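Integron cassette protein Vpc_cass2 (Vibrio paracholerae, PDB 3JRT) is of unknown function but is encoded by a mobile integron gene cassette, folds as an all-helical protein and assembles as two chains. Local coordinates at residues 33-38 / 86-91; 40-45 / 175-180; 77-82 / 148-153; 81-86 / 118-123; 112-117 / 160-165. One frame throughout, in Å; residues are numbered along the deposited sequence.

Interaction 1: 33-38 / 86-91; sequences EILSGL and VELNQK
This is a small apolar contact between two long helices, 27-53 and 64-91, which run in roughly opposite directions here. It joins Ile34 and Leu35 to Leu88, near the C-terminal end of helix 64-91. The backbones are nearest at Ile34 and Leu88, with CA atoms 8.3 Å apart. Leu88 does the bridging. Its CG lies anti to the backbone N (chi1 -171°), which sends the forked end across the gap. Leu88 CD1 lies mainly against Ile34 and CD2 mainly against Leu35, while Ile34 CG2 is near both methyls. Leu88 CD1 meets Ile34 CD1 at 4.0 Å, and these two side chains pass alongside each other, pointing opposite ways. Leu88 CD2 touches Leu35 CD2 at 3.6 Å, the closer of the two meetings. The Leu35 side chain lies nearly perpendicular to Leu88. Helix 177-188 adds a further layer, since Leu35 also packs on Ile181 and Leu184. Ile34 also packs on Tyr137 of the second subunit. The hydroxyl of that Tyr137 is hydrogen-bonded to Glu33 OE1, so the subunit interface lies beside this contact. Across the two segments only hydrocarbon meets hydrocarbon. The join therefore depends on fit of shape and exclusion of water, without polar pairing to fix the register of the two helices at this point.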
# COMPACT_ATOMS: atom_id res chain seq x y z
N GLU A 33 -2.25 0.79 -19.49
CA GLU A 33 -2.69 1.35 -18.21
C GLU A 33 -1.89 0.79 -17.04
O GLU A 33 -1.32 1.53 -16.25
CB GLU A 33 -4.16 1.06 -17.98
CG GLU A 33 -5.08 1.96 -18.76
CD GLU A 33 -6.54 1.71 -18.48
OE1 GLU A 33 -6.89 0.63 -17.94
OE2 GLU A 33 -7.35 2.60 -18.82
N ILE A 34 -1.87 -0.53 -16.95
CA ILE A 34 -1.21 -1.22 -15.87
C ILE A 34 0.29 -0.92 -15.86
O ILE A 34 0.85 -0.60 -14.80
CB ILE A 34 -1.47 -2.70 -15.97
CG1 ILE A 34 -2.96 -2.98 -15.71
CG2 ILE A 34 -0.60 -3.46 -14.98
CD1 ILE A 34 -3.38 -4.42 -16.03
N LEU A 35 0.92 -0.97 -17.02
CA LEU A 35 2.33 -0.66 -17.11
C LEU A 35 2.60 0.73 -16.58
O LEU A 35 3.54 0.94 -15.81
CB LEU A 35 2.84 -0.77 -18.55
CG LEU A 35 2.93 -2.19 -19.13
CD1 LEU A 35 3.29 -2.14 -20.61
CD2 LEU A 35 3.94 -3.05 -18.37
N SER A 36 1.78 1.69 -17.00
CA SER A 36 1.94 3.08 -16.59
C SER A 36 1.78 3.23 -15.09
O SER A 36 2.53 3.96 -14.46
CB SER A 36 0.95 3.99 -17.33
OG SER A 36 1.35 4.16 -18.68
N GLY A 37 0.80 2.53 -14.53
CA GLY A 37 0.59 2.55 -13.11
C GLY A 37 1.80 1.98 -12.37
O GLY A 37 2.23 2.54 -11.36
N LEU A 38 2.33 0.87 -12.87
CA LEU A 38 3.51 0.23 -12.28
C LEU A 38 4.69 1.18 -12.22
O LEU A 38 5.34 1.28 -11.19
CB LEU A 38 3.92 -1.01 -13.07
CG LEU A 38 3.02 -2.23 -12.93
CD1 LEU A 38 3.43 -3.34 -13.91
CD2 LEU A 38 3.10 -2.70 -11.51
N VAL A 86 4.85 -9.50 -12.38
CA VAL A 86 4.89 -10.91 -12.71
C VAL A 86 3.53 -11.38 -13.23
O VAL A 86 3.45 -12.03 -14.26
CB VAL A 86 5.33 -11.78 -11.50
CG1 VAL A 86 5.35 -13.26 -11.89
CG2 VAL A 86 6.70 -11.33 -11.00
N GLU A 87 2.46 -11.03 -12.52
CA GLU A 87 1.12 -11.49 -12.90
C GLU A 87 0.74 -11.01 -14.29
O GLU A 87 0.08 -11.72 -15.06
CB GLU A 87 0.08 -11.02 -11.89
CG GLU A 87 0.20 -11.64 -10.53
CD GLU A 87 -0.76 -10.98 -9.56
OE1 GLU A 87 -1.44 -10.02 -9.98
OE2 GLU A 87 -0.83 -11.41 -8.39
N LEU A 88 1.16 -9.80 -14.62
CA LEU A 88 0.93 -9.28 -15.96
C LEU A 88 1.69 -10.15 -16.98
O LEU A 88 1.14 -10.52 -18.02
CB LEU A 88 1.38 -7.82 -16.04
CG LEU A 88 1.02 -7.07 -17.31
CD1 LEU A 88 -0.46 -6.77 -17.33
CD2 LEU A 88 1.84 -5.80 -17.45
N ASN A 89 2.94 -10.47 -16.67
CA ASN A 89 3.74 -11.35 -17.51
C ASN A 89 3.09 -12.70 -17.74
O ASN A 89 3.01 -13.17 -18.87
CB ASN A 89 5.13 -11.55 -16.93
CG ASN A 89 6.14 -10.56 -17.45
OD1 ASN A 89 6.23 -10.33 -18.66
ND2 ASN A 89 6.91 -9.96 -16.55
N GLN A 90 2.64 -13.34 -16.67
CA GLN A 90 2.05 -14.67 -16.81
C GLN A 90 0.69 -14.65 -17.52
O GLN A 90 0.21 -15.68 -17.97
CB GLN A 90 1.96 -15.40 -15.46
CG GLN A 90 1.01 -14.78 -14.44
CD GLN A 90 1.10 -15.47 -13.08
OE1 GLN A 90 1.96 -16.32 -12.85
NE2 GLN A 90 0.20 -15.11 -12.17
N LYS A 91 0.09 -13.47 -17.62
CA LYS A 91 -1.19 -13.36 -18.31
C LYS A 91 -1.05 -13.00 -19.79
O LYS A 91 -1.94 -13.29 -20.58
CB LYS A 91 -2.12 -12.36 -17.62
CG LYS A 91 -3.41 -12.13 -18.37
CD LYS A 91 -4.52 -11.67 -17.45
CE LYS A 91 -5.84 -11.58 -18.21
NZ LYS A 91 -6.89 -10.86 -17.43

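Interaction 2: 40-45 / 175-180; sequences GDLTIA and ESLVGV
Val178 sits against two neighbouring side chains of helix 27-53. Val178 CG2 packs on Leu42 CB at 3.8 Å. Val178 CG1 lies 3.7 Å from Thr43 OG1, with the two side chains crossing almost at right angles. Leu177 adds a second apolar touch, from Leu177 CD2 to Leu42 CD1 at 4.0 Å. Leu42 is thus met at its base by Val178 and at one tip by Leu177. The Thr43 hydroxyl is turned beside its own backbone N (chi1 -64°). There it hydrogen-bonds to the carbonyl O of Ile39, one turn back, and the same oxygen also rests against both Val178 methyls. Leu177 and Val178 open helix 177-188, and Ser176 is the N-cap. Ser176 OG accepts from Gly179 N at 3.1 Å with an N-H...O angle of 153°. Two more N-H groups of this first turn are taken up from outside: Leu177 and Val178 are hydrogen-bonded through the backbone to Trp162 and Ile163. These bonds tie the end of helix 157-163 to the start of helix 177-188. Ile163 also packs on both Leu42 and Leu177. Behind helix 27-53, Asp41 forms a salt bridge with Arg72 of the second subunit.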
# COMPACT_ATOMS: atom_id res chain seq x y z
N GLY A 40 4.71 4.45 -12.17
CA GLY A 40 4.47 5.53 -11.23
C GLY A 40 4.47 5.09 -9.78
O GLY A 40 5.03 5.78 -8.93
N ASP A 41 3.84 3.95 -9.50
CA ASP A 41 3.76 3.45 -8.13
C ASP A 41 5.12 2.96 -7.60
O ASP A 41 5.46 3.22 -6.46
CB ASP A 41 2.66 2.40 -7.97
CG ASP A 41 1.26 2.95 -8.30
OD1 ASP A 41 1.07 4.18 -8.25
OD2 ASP A 41 0.34 2.16 -8.61
N LEU A 42 5.88 2.26 -8.43
CA LEU A 42 7.20 1.79 -8.01
C LEU A 42 8.13 2.98 -7.84
O LEU A 42 8.88 3.04 -6.89
CB LEU A 42 7.78 0.80 -9.03
CG LEU A 42 7.17 -0.60 -9.08
CD1 LEU A 42 7.57 -1.30 -10.39
CD2 LEU A 42 7.57 -1.43 -7.87
N THR A 43 8.04 3.95 -8.73
CA THR A 43 8.92 5.11 -8.66
C THR A 43 8.64 5.93 -7.40
O THR A 43 9.55 6.38 -6.74
CB THR A 43 8.79 5.99 -9.93
OG1 THR A 43 9.22 5.23 -11.06
CG2 THR A 43 9.61 7.28 -9.83
N ILE A 44 7.36 6.11 -7.08
CA ILE A 44 7.02 6.97 -5.96
C ILE A 44 7.33 6.31 -4.59
O ILE A 44 7.78 6.96 -3.67
CB ILE A 44 5.57 7.48 -6.03
CG1 ILE A 44 5.38 8.59 -5.00
CG2 ILE A 44 4.56 6.36 -5.76
CD1 ILE A 44 6.15 9.85 -5.34
N ALA A 45 7.08 5.02 -4.48
CA ALA A 45 7.39 4.27 -3.27
C ALA A 45 8.88 4.38 -2.91
O ALA A 45 9.24 4.58 -1.75
CB ALA A 45 6.97 2.81 -3.43
N GLU A 175 18.71 -1.74 -16.77
CA GLU A 175 19.35 -1.95 -15.48
C GLU A 175 18.44 -1.70 -14.29
O GLU A 175 18.89 -1.75 -13.14
CB GLU A 175 20.63 -1.10 -15.39
CG GLU A 175 21.61 -1.39 -16.52
CD GLU A 175 22.98 -1.81 -16.02
OE1 GLU A 175 23.26 -1.66 -14.81
OE2 GLU A 175 23.79 -2.28 -16.86
N SER A 176 17.16 -1.44 -14.54
CA SER A 176 16.19 -1.30 -13.46
C SER A 176 14.80 -1.77 -13.88
O SER A 176 14.43 -1.71 -15.04
CB SER A 176 16.13 0.15 -12.94
OG SER A 176 15.38 0.99 -13.79
N LEU A 177 14.05 -2.25 -12.90
CA LEU A 177 12.69 -2.71 -13.10
C LEU A 177 11.83 -1.65 -13.78
O LEU A 177 11.14 -1.93 -14.74
CB LEU A 177 12.06 -3.08 -11.76
CG LEU A 177 10.67 -3.71 -11.81
CD1 LEU A 177 10.65 -4.78 -12.88
CD2 LEU A 177 10.29 -4.28 -10.45
N VAL A 178 11.91 -0.44 -13.29
CA VAL A 178 11.10 0.62 -13.81
C VAL A 178 11.51 0.99 -15.22
O VAL A 178 10.68 1.27 -16.03
CB VAL A 178 11.12 1.83 -12.88
CG1 VAL A 178 10.83 3.04 -13.62
CG2 VAL A 178 10.16 1.67 -11.80
N GLY A 179 12.79 0.96 -15.51
CA GLY A 179 13.27 1.24 -16.86
C GLY A 179 12.79 0.19 -17.84
O GLY A 179 12.39 0.50 -18.96
N VAL A 180 12.80 -1.07 -17.40
CA VAL A 180 12.32 -2.17 -18.22
C VAL A 180 10.82 -2.04 -18.43
O VAL A 180 10.32 -2.31 -19.52
CB VAL A 180 12.66 -3.53 -17.58
CG1 VAL A 180 11.83 -4.64 -18.18
CG2 VAL A 180 14.16 -3.83 -17.75

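Interaction 3: 77-82 / 148-153; sequences SIVINC and IKMFDG
Met150, a selenomethionine here, reaches from helix 140-151 to Ile78 and Val79 of helix 64-91. It has the largest buried surface of the three. With chi1 at -168° the side chain leaves on the far side from its backbone N, and it stays extended beyond CG. The terminal methyl is thus carried across a gap in which the nearest CA atoms, those of Val79 and Met150, are 9.6 Å apart. Met150 is poorly ordered, so the distances to the end of its side chain are approximate. Val79 offers CG1, which faces the end of this chain. Met150 SE lies about 3.5 Å from Val79 CG1. The methyl CE appears closer still to that atom, but the tightness is doubtful. Ile78 presents its short branch, with CG2 at 3.7 Å from Met150 CE. Both pairs of side chains meet at an oblique angle. Met150 stands in the last turn of its helix, which closes in a Schellman motif. Asp152 leaves the helix with positive phi, and Gly153 N bonds back to Ile148 O at 3.1 Å; the bond from Asp152 N to Lys149 O is weak. The carbonyl of Met150 accepts a hydrogen bond from Asn117 ND2. On the other helix, Asn81 ND2 bonds to Ser77 O at 3.0 Å, from above the carbonyl plane. The backbone N of Asn81 reaches the same oxygen from the opposite face. Ile120 of helix 118-128 packs on both Val79 and Met150. Beyond helix 64-91 lies the second subunit, whose Leu73 packs on Ser77.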
# COMPACT_ATOMS: atom_id res chain seq x y z
N SER A 77 3.92 -1.42 -0.93
CA SER A 77 3.53 -0.96 -2.24
C SER A 77 4.48 -1.58 -3.29
O SER A 77 4.04 -2.09 -4.33
CB SER A 77 3.55 0.57 -2.29
OG SER A 77 3.22 1.02 -3.59
N ILE A 78 5.77 -1.51 -3.03
CA ILE A 78 6.75 -2.18 -3.90
C ILE A 78 6.44 -3.67 -4.11
O ILE A 78 6.44 -4.14 -5.24
CB ILE A 78 8.17 -2.00 -3.34
CG1 ILE A 78 8.59 -0.53 -3.48
CG2 ILE A 78 9.16 -2.96 -4.02
CD1 ILE A 78 9.83 -0.18 -2.66
N VAL A 79 6.14 -4.41 -3.05
CA VAL A 79 5.90 -5.83 -3.25
C VAL A 79 4.61 -6.10 -4.00
O VAL A 79 4.55 -6.98 -4.86
CB VAL A 79 6.04 -6.68 -1.93
CG1 VAL A 79 7.44 -6.47 -1.31
CG2 VAL A 79 4.92 -6.36 -0.91
N ILE A 80 3.57 -5.33 -3.70
CA ILE A 80 2.31 -5.46 -4.43
C ILE A 80 2.56 -5.23 -5.92
O ILE A 80 2.05 -5.96 -6.76
CB ILE A 80 1.24 -4.49 -3.90
CG1 ILE A 80 0.59 -5.05 -2.62
CG2 ILE A 80 0.18 -4.17 -4.98
CD1 ILE A 80 -0.12 -3.97 -1.77
N ASN A 81 3.37 -4.24 -6.25
CA ASN A 81 3.61 -3.94 -7.65
C ASN A 81 4.59 -4.87 -8.36
O ASN A 81 4.43 -5.16 -9.54
CB ASN A 81 3.98 -2.48 -7.83
CG ASN A 81 2.76 -1.59 -7.72
OD1 ASN A 81 1.90 -1.62 -8.58
ND2 ASN A 81 2.65 -0.87 -6.63
N CYS A 82 5.60 -5.33 -7.64
CA CYS A 82 6.48 -6.34 -8.19
C CYS A 82 5.68 -7.57 -8.57
O CYS A 82 5.87 -8.11 -9.66
CB CYS A 82 7.60 -6.69 -7.22
SG CYS A 82 8.88 -5.42 -7.11
N ILE A 148 14.39 -7.68 5.56
CA ILE A 148 15.84 -7.82 5.48
C ILE A 148 16.21 -8.84 4.38
O ILE A 148 17.11 -8.60 3.58
CB ILE A 148 16.41 -8.20 6.85
CG1 ILE A 148 16.16 -7.05 7.84
CG2 ILE A 148 17.92 -8.60 6.76
CD1 ILE A 148 16.69 -7.31 9.24
N LYS A 149 15.50 -9.96 4.33
CA LYS A 149 15.71 -10.92 3.26
C LYS A 149 15.50 -10.29 1.88
O LYS A 149 16.21 -10.57 0.93
CB LYS A 149 14.78 -12.13 3.43
CG LYS A 149 15.19 -13.06 4.61
CD LYS A 149 14.20 -14.19 4.77
CE LYS A 149 14.43 -14.96 6.04
NZ LYS A 149 13.44 -16.04 6.17
N MSE A 150 14.49 -9.44 1.77
CA MSE A 150 14.16 -8.89 0.48
C MSE A 150 15.32 -8.03 -0.01
O MSE A 150 15.72 -8.10 -1.17
CB MSE A 150 12.88 -8.06 0.60
CG MSE A 150 12.28 -7.66 -0.73
SE MSE A 150 10.85 -6.34 -0.53
CE MSE A 150 10.49 -6.01 -2.42
N PHE A 151 15.88 -7.24 0.90
CA PHE A 151 16.95 -6.32 0.57
C PHE A 151 18.30 -7.00 0.56
O PHE A 151 19.32 -6.37 0.26
CB PHE A 151 16.98 -5.16 1.55
CG PHE A 151 15.91 -4.14 1.29
CD1 PHE A 151 16.03 -3.25 0.24
CD2 PHE A 151 14.78 -4.09 2.07
CE1 PHE A 151 15.06 -2.31 -0.00
CE2 PHE A 151 13.80 -3.16 1.84
CZ PHE A 151 13.94 -2.26 0.80
N ASP A 152 18.29 -8.29 0.90
CA ASP A 152 19.50 -9.09 1.01
C ASP A 152 20.53 -8.53 1.98
O ASP A 152 21.73 -8.70 1.78
CB ASP A 152 20.14 -9.31 -0.35
CG ASP A 152 21.00 -10.57 -0.38
OD1 ASP A 152 20.41 -11.67 -0.28
OD2 ASP A 152 22.24 -10.45 -0.48
N GLY A 153 20.08 -7.91 3.05
CA GLY A 153 21.02 -7.45 4.06
C GLY A 153 20.49 -6.19 4.72
O GLY A 153 19.30 -5.90 4.67

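Interaction 4: 81-86 / 118-123; sequences NCRKYV and TAIKKL
Arg83 and Lys121 lie over one another where helices 64-91 and 118-128 cross. The Arg83 chain bends twice, at chi2 (-50°) and again at chi3, folding its flat group alongside the Lys121 chain. Lys121 turns its CG away from its backbone N (chi1 -159°) and is extended from there. Its CG, CD and CE therefore pass in turn by NE, CZ and NH2 of Arg83, crossing obliquely. Lys121 CD sits over the centre of one face of the Arg83 guanidinium, 4.0 Å above the plane. On the opposite face Val86 CB lies away from the centre. The charged ends are near as well, with Arg83 NH2 and Lys121 NZ 4.0 Å apart. This probably costs some energy, though Lys121 is exposed to solvent. Arg83 NH1 has a hydrogen-bond partner in Asn115 OD1 of helix 104-116, which helps to fix the turn of the group. Ile120 supplies the apolar part with its short branch. Ile120 CG2 meets Arg83 CD at 3.8 Å and Cys82 CB at 4.0 Å. The short segment axes approach to 9.8 Å and cross at -106°. Helix 104-116 borders the contact through Ile114, on Arg83 and Val86. Helix 140-151 does so through Glu146, on Ala119 and Leu123, and helix 177-188 through Leu177, on Cys82.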
# COMPACT_ATOMS: atom_id res chain seq x y z
N ASN A 81 3.37 -4.24 -6.25
CA ASN A 81 3.61 -3.94 -7.65
C ASN A 81 4.59 -4.87 -8.36
O ASN A 81 4.43 -5.16 -9.54
CB ASN A 81 3.98 -2.48 -7.83
CG ASN A 81 2.76 -1.59 -7.72
OD1 ASN A 81 1.90 -1.62 -8.58
ND2 ASN A 81 2.65 -0.87 -6.63
N CYS A 82 5.60 -5.33 -7.64
CA CYS A 82 6.48 -6.34 -8.19
C CYS A 82 5.68 -7.57 -8.57
O CYS A 82 5.87 -8.11 -9.66
CB CYS A 82 7.60 -6.69 -7.22
SG CYS A 82 8.88 -5.42 -7.11
N ARG A 83 4.79 -8.02 -7.69
CA ARG A 83 3.97 -9.19 -8.00
C ARG A 83 3.05 -8.90 -9.20
O ARG A 83 2.89 -9.73 -10.09
CB ARG A 83 3.18 -9.67 -6.77
CG ARG A 83 4.03 -10.20 -5.64
CD ARG A 83 5.09 -11.25 -6.11
NE ARG A 83 4.47 -12.30 -6.91
CZ ARG A 83 5.10 -13.34 -7.45
NH1 ARG A 83 6.40 -13.53 -7.26
NH2 ARG A 83 4.41 -14.21 -8.17
N LYS A 84 2.47 -7.70 -9.24
CA LYS A 84 1.64 -7.33 -10.37
C LYS A 84 2.40 -7.44 -11.68
O LYS A 84 1.83 -7.82 -12.70
CB LYS A 84 1.05 -5.93 -10.21
CG LYS A 84 -0.16 -5.90 -9.29
CD LYS A 84 -0.94 -4.57 -9.37
CE LYS A 84 -2.17 -4.63 -8.46
NZ LYS A 84 -2.59 -3.27 -7.98
N TYR A 85 3.68 -7.11 -11.65
CA TYR A 85 4.49 -7.16 -12.87
C TYR A 85 4.60 -8.60 -13.33
O TYR A 85 4.44 -8.90 -14.52
CB TYR A 85 5.88 -6.57 -12.65
CG TYR A 85 6.85 -6.88 -13.78
CD1 TYR A 85 6.96 -6.05 -14.89
CD2 TYR A 85 7.64 -8.01 -13.74
CE1 TYR A 85 7.84 -6.33 -15.93
CE2 TYR A 85 8.53 -8.31 -14.77
CZ TYR A 85 8.63 -7.47 -15.86
OH TYR A 85 9.51 -7.78 -16.87
N VAL A 86 4.85 -9.50 -12.38
CA VAL A 86 4.89 -10.91 -12.71
C VAL A 86 3.53 -11.38 -13.23
O VAL A 86 3.45 -12.03 -14.26
CB VAL A 86 5.33 -11.78 -11.50
CG1 VAL A 86 5.35 -13.26 -11.89
CG2 VAL A 86 6.70 -11.33 -11.00
N THR A 118 11.73 -14.55 -2.64
CA THR A 118 10.47 -15.03 -2.09
C THR A 118 9.90 -14.18 -0.97
O THR A 118 8.71 -14.26 -0.66
CB THR A 118 10.58 -16.50 -1.61
OG1 THR A 118 11.49 -16.57 -0.51
CG2 THR A 118 11.09 -17.37 -2.74
N ALA A 119 10.74 -13.36 -0.35
CA ALA A 119 10.24 -12.42 0.64
C ALA A 119 9.18 -11.49 0.02
O ALA A 119 8.20 -11.08 0.68
CB ALA A 119 11.40 -11.61 1.23
N ILE A 120 9.35 -11.18 -1.26
CA ILE A 120 8.43 -10.30 -1.98
C ILE A 120 6.99 -10.82 -1.94
O ILE A 120 6.08 -10.12 -1.53
CB ILE A 120 8.86 -10.07 -3.43
CG1 ILE A 120 10.15 -9.24 -3.45
CG2 ILE A 120 7.74 -9.31 -4.21
CD1 ILE A 120 10.64 -8.86 -4.86
N LYS A 121 6.82 -12.07 -2.35
CA LYS A 121 5.51 -12.70 -2.36
C LYS A 121 5.00 -12.85 -0.94
O LYS A 121 3.83 -12.57 -0.66
CB LYS A 121 5.59 -14.05 -3.06
CG LYS A 121 4.29 -14.60 -3.59
CD LYS A 121 4.53 -15.92 -4.34
CE LYS A 121 3.30 -16.37 -5.12
NZ LYS A 121 3.62 -17.50 -6.03
N LYS A 122 5.87 -13.29 -0.04
CA LYS A 122 5.49 -13.45 1.36
C LYS A 122 4.95 -12.15 1.96
O LYS A 122 3.92 -12.14 2.62
CB LYS A 122 6.67 -13.94 2.20
CG LYS A 122 7.18 -15.32 1.86
CD LYS A 122 8.11 -15.84 2.97
CE LYS A 122 8.96 -17.00 2.48
NZ LYS A 122 9.85 -17.56 3.56
N LEU A 123 5.66 -11.05 1.73
CA LEU A 123 5.21 -9.76 2.23
C LEU A 123 3.90 -9.32 1.57
O LEU A 123 2.97 -8.87 2.24
CB LEU A 123 6.32 -8.70 2.07
CG LEU A 123 7.49 -8.90 3.04
CD1 LEU A 123 8.80 -8.30 2.54
CD2 LEU A 123 7.14 -8.33 4.40

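Interaction 5: 112-117 / 160-165; sequences NEINKN and LDWICP
The contact brings together the C-terminal ends of two helices, 104-116 and 157-163, in a partly buried place in the fold. Trp162 is the residue that spans the gap. Its nearest backbone partner, Glu113, has its CA 10.5 Å from the CA of Trp162, so the side chain covers the distance. Chi1 of Trp162 is trans (-180°), which points the indole away from its own backbone N, and the six-membered part of the ring system leads. Trp162 CZ2 is 3.6 Å from Glu113 CB and 4.0 Å from Glu113 CG. The Glu113 chain bends at chi2, and its carboxylate stands 82° from the ring plane. Glu113 thus serves this contact by its aliphatic part. Ile114 comes in at the edge of the indole, near its plane, with Ile114 CG1 at 4.0 Å from Trp162 CH2. The Ile114 side chain runs across that of Trp162, not along it. Ile114 also packs on Tyr85 of helix 64-91. The Trp162 ring also meets Tyr110, with planes about 15° apart, and Phe159, at about 30°. The arrangement is that of a small aromatic cluster in an all-helical fold, in which a tryptophan from a short helix packs against a neighbouring helix, together with Tyr110 and Phe159.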
# COMPACT_ATOMS: atom_id res chain seq x y z
N ASN A 112 12.09 -13.13 -13.44
CA ASN A 112 12.70 -14.21 -12.68
C ASN A 112 13.28 -13.76 -11.34
O ASN A 112 13.14 -14.45 -10.32
CB ASN A 112 13.77 -14.92 -13.50
CG ASN A 112 14.04 -16.32 -13.01
OD1 ASN A 112 13.13 -17.01 -12.56
ND2 ASN A 112 15.30 -16.74 -13.08
N GLU A 113 13.94 -12.61 -11.35
CA GLU A 113 14.47 -12.03 -10.13
C GLU A 113 13.38 -11.94 -9.07
O GLU A 113 13.55 -12.37 -7.93
CB GLU A 113 15.02 -10.65 -10.42
CG GLU A 113 16.13 -10.65 -11.45
CD GLU A 113 17.45 -11.08 -10.88
OE1 GLU A 113 18.45 -10.37 -11.12
OE2 GLU A 113 17.49 -12.12 -10.17
N ILE A 114 12.23 -11.39 -9.46
CA ILE A 114 11.12 -11.26 -8.53
C ILE A 114 10.65 -12.58 -7.93
O ILE A 114 10.44 -12.67 -6.72
CB ILE A 114 9.94 -10.56 -9.19
CG1 ILE A 114 10.28 -9.08 -9.44
CG2 ILE A 114 8.72 -10.69 -8.32
CD1 ILE A 114 9.40 -8.39 -10.52
N ASN A 115 10.48 -13.61 -8.75
CA ASN A 115 10.11 -14.91 -8.21
C ASN A 115 11.18 -15.46 -7.28
O ASN A 115 10.88 -16.05 -6.25
CB ASN A 115 9.84 -15.91 -9.33
CG ASN A 115 8.58 -15.60 -10.11
OD1 ASN A 115 7.52 -15.31 -9.53
ND2 ASN A 115 8.67 -15.67 -11.43
N LYS A 116 12.44 -15.27 -7.65
CA LYS A 116 13.55 -15.78 -6.86
C LYS A 116 13.51 -15.22 -5.44
O LYS A 116 13.83 -15.92 -4.47
CB LYS A 116 14.88 -15.41 -7.50
CG LYS A 116 15.22 -16.22 -8.73
CD LYS A 116 16.63 -15.92 -9.19
CE LYS A 116 17.01 -16.79 -10.37
NZ LYS A 116 18.39 -16.49 -10.83
N ASN A 117 13.14 -13.94 -5.35
CA ASN A 117 13.15 -13.23 -4.08
C ASN A 117 11.81 -13.47 -3.40
O ASN A 117 10.87 -12.69 -3.57
CB ASN A 117 13.39 -11.74 -4.33
CG ASN A 117 13.56 -10.94 -3.05
OD1 ASN A 117 12.98 -11.27 -2.02
ND2 ASN A 117 14.35 -9.87 -3.12
N LEU A 160 16.79 -0.89 -3.98
CA LEU A 160 16.09 0.33 -4.38
C LEU A 160 16.56 0.79 -5.77
O LEU A 160 15.75 1.15 -6.62
CB LEU A 160 16.28 1.44 -3.36
CG LEU A 160 15.59 1.26 -2.00
CD1 LEU A 160 15.76 2.50 -1.12
CD2 LEU A 160 14.09 0.93 -2.16
N ASP A 161 17.87 0.78 -5.99
CA ASP A 161 18.43 1.22 -7.27
C ASP A 161 18.00 0.28 -8.39
O ASP A 161 17.85 0.68 -9.53
CB ASP A 161 19.95 1.30 -7.21
CG ASP A 161 20.44 2.64 -6.72
OD1 ASP A 161 19.59 3.51 -6.43
OD2 ASP A 161 21.66 2.82 -6.60
N TRP A 162 17.83 -0.99 -8.03
CA TRP A 162 17.35 -1.99 -8.95
C TRP A 162 15.89 -1.76 -9.34
O TRP A 162 15.49 -2.06 -10.46
CB TRP A 162 17.51 -3.38 -8.33
CG TRP A 162 17.06 -4.51 -9.19
CD1 TRP A 162 17.78 -5.14 -10.18
CD2 TRP A 162 15.81 -5.20 -9.11
NE1 TRP A 162 17.04 -6.16 -10.72
CE2 TRP A 162 15.83 -6.22 -10.09
CE3 TRP A 162 14.68 -5.05 -8.31
CZ2 TRP A 162 14.76 -7.09 -10.28
CZ3 TRP A 162 13.60 -5.90 -8.51
CH2 TRP A 162 13.65 -6.91 -9.49
N ILE A 163 15.09 -1.24 -8.41
CA ILE A 163 13.72 -0.88 -8.73
C ILE A 163 13.71 0.39 -9.56
O ILE A 163 13.20 0.42 -10.67
CB ILE A 163 12.89 -0.59 -7.47
CG1 ILE A 163 12.76 -1.82 -6.58
CG2 ILE A 163 11.50 -0.06 -7.86
CD1 ILE A 163 11.95 -2.93 -7.21
N CYS A 164 14.31 1.44 -9.00
CA CYS A 164 14.28 2.74 -9.63
C CYS A 164 15.41 3.61 -9.10
O CYS A 164 15.29 4.16 -8.00
CB CYS A 164 12.95 3.41 -9.33
SG CYS A 164 12.67 4.96 -10.25
N PRO A 165 16.48 3.78 -9.89
CA PRO A 165 17.66 4.59 -9.54
C PRO A 165 17.34 6.08 -9.65
O PRO A 165 16.40 6.43 -10.35
CB PRO A 165 18.67 4.23 -10.64
CG PRO A 165 17.92 3.34 -11.66
CD PRO A 165 16.47 3.38 -11.31

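How the interactions relate
Helix 64-91 takes part in interactions 1, 3 and 4, and helix 27-53 in interactions 1 and 2. Interactions 1 to 4 are buried. Interactions 1, 2 and 3 are almost wholly apolar across the segments. In interaction 4 Lys121 alone of the touching residues is exposed, and a buried arginine brings charge into the contact. Interaction 5 is partly buried and relies on an aromatic ring. Interactions 3 and 4 lie closest, with centres about 7 Å apart, and share Asn81 and Cys82. Polar links join neighbouring contacts: Arg83 with Asn115 between 4 and 5, Asn117 with Met150 between 5 and 3, and backbone bonds between 5 and 2. The second subunit touches segments of interactions 1 to 4 but not 5.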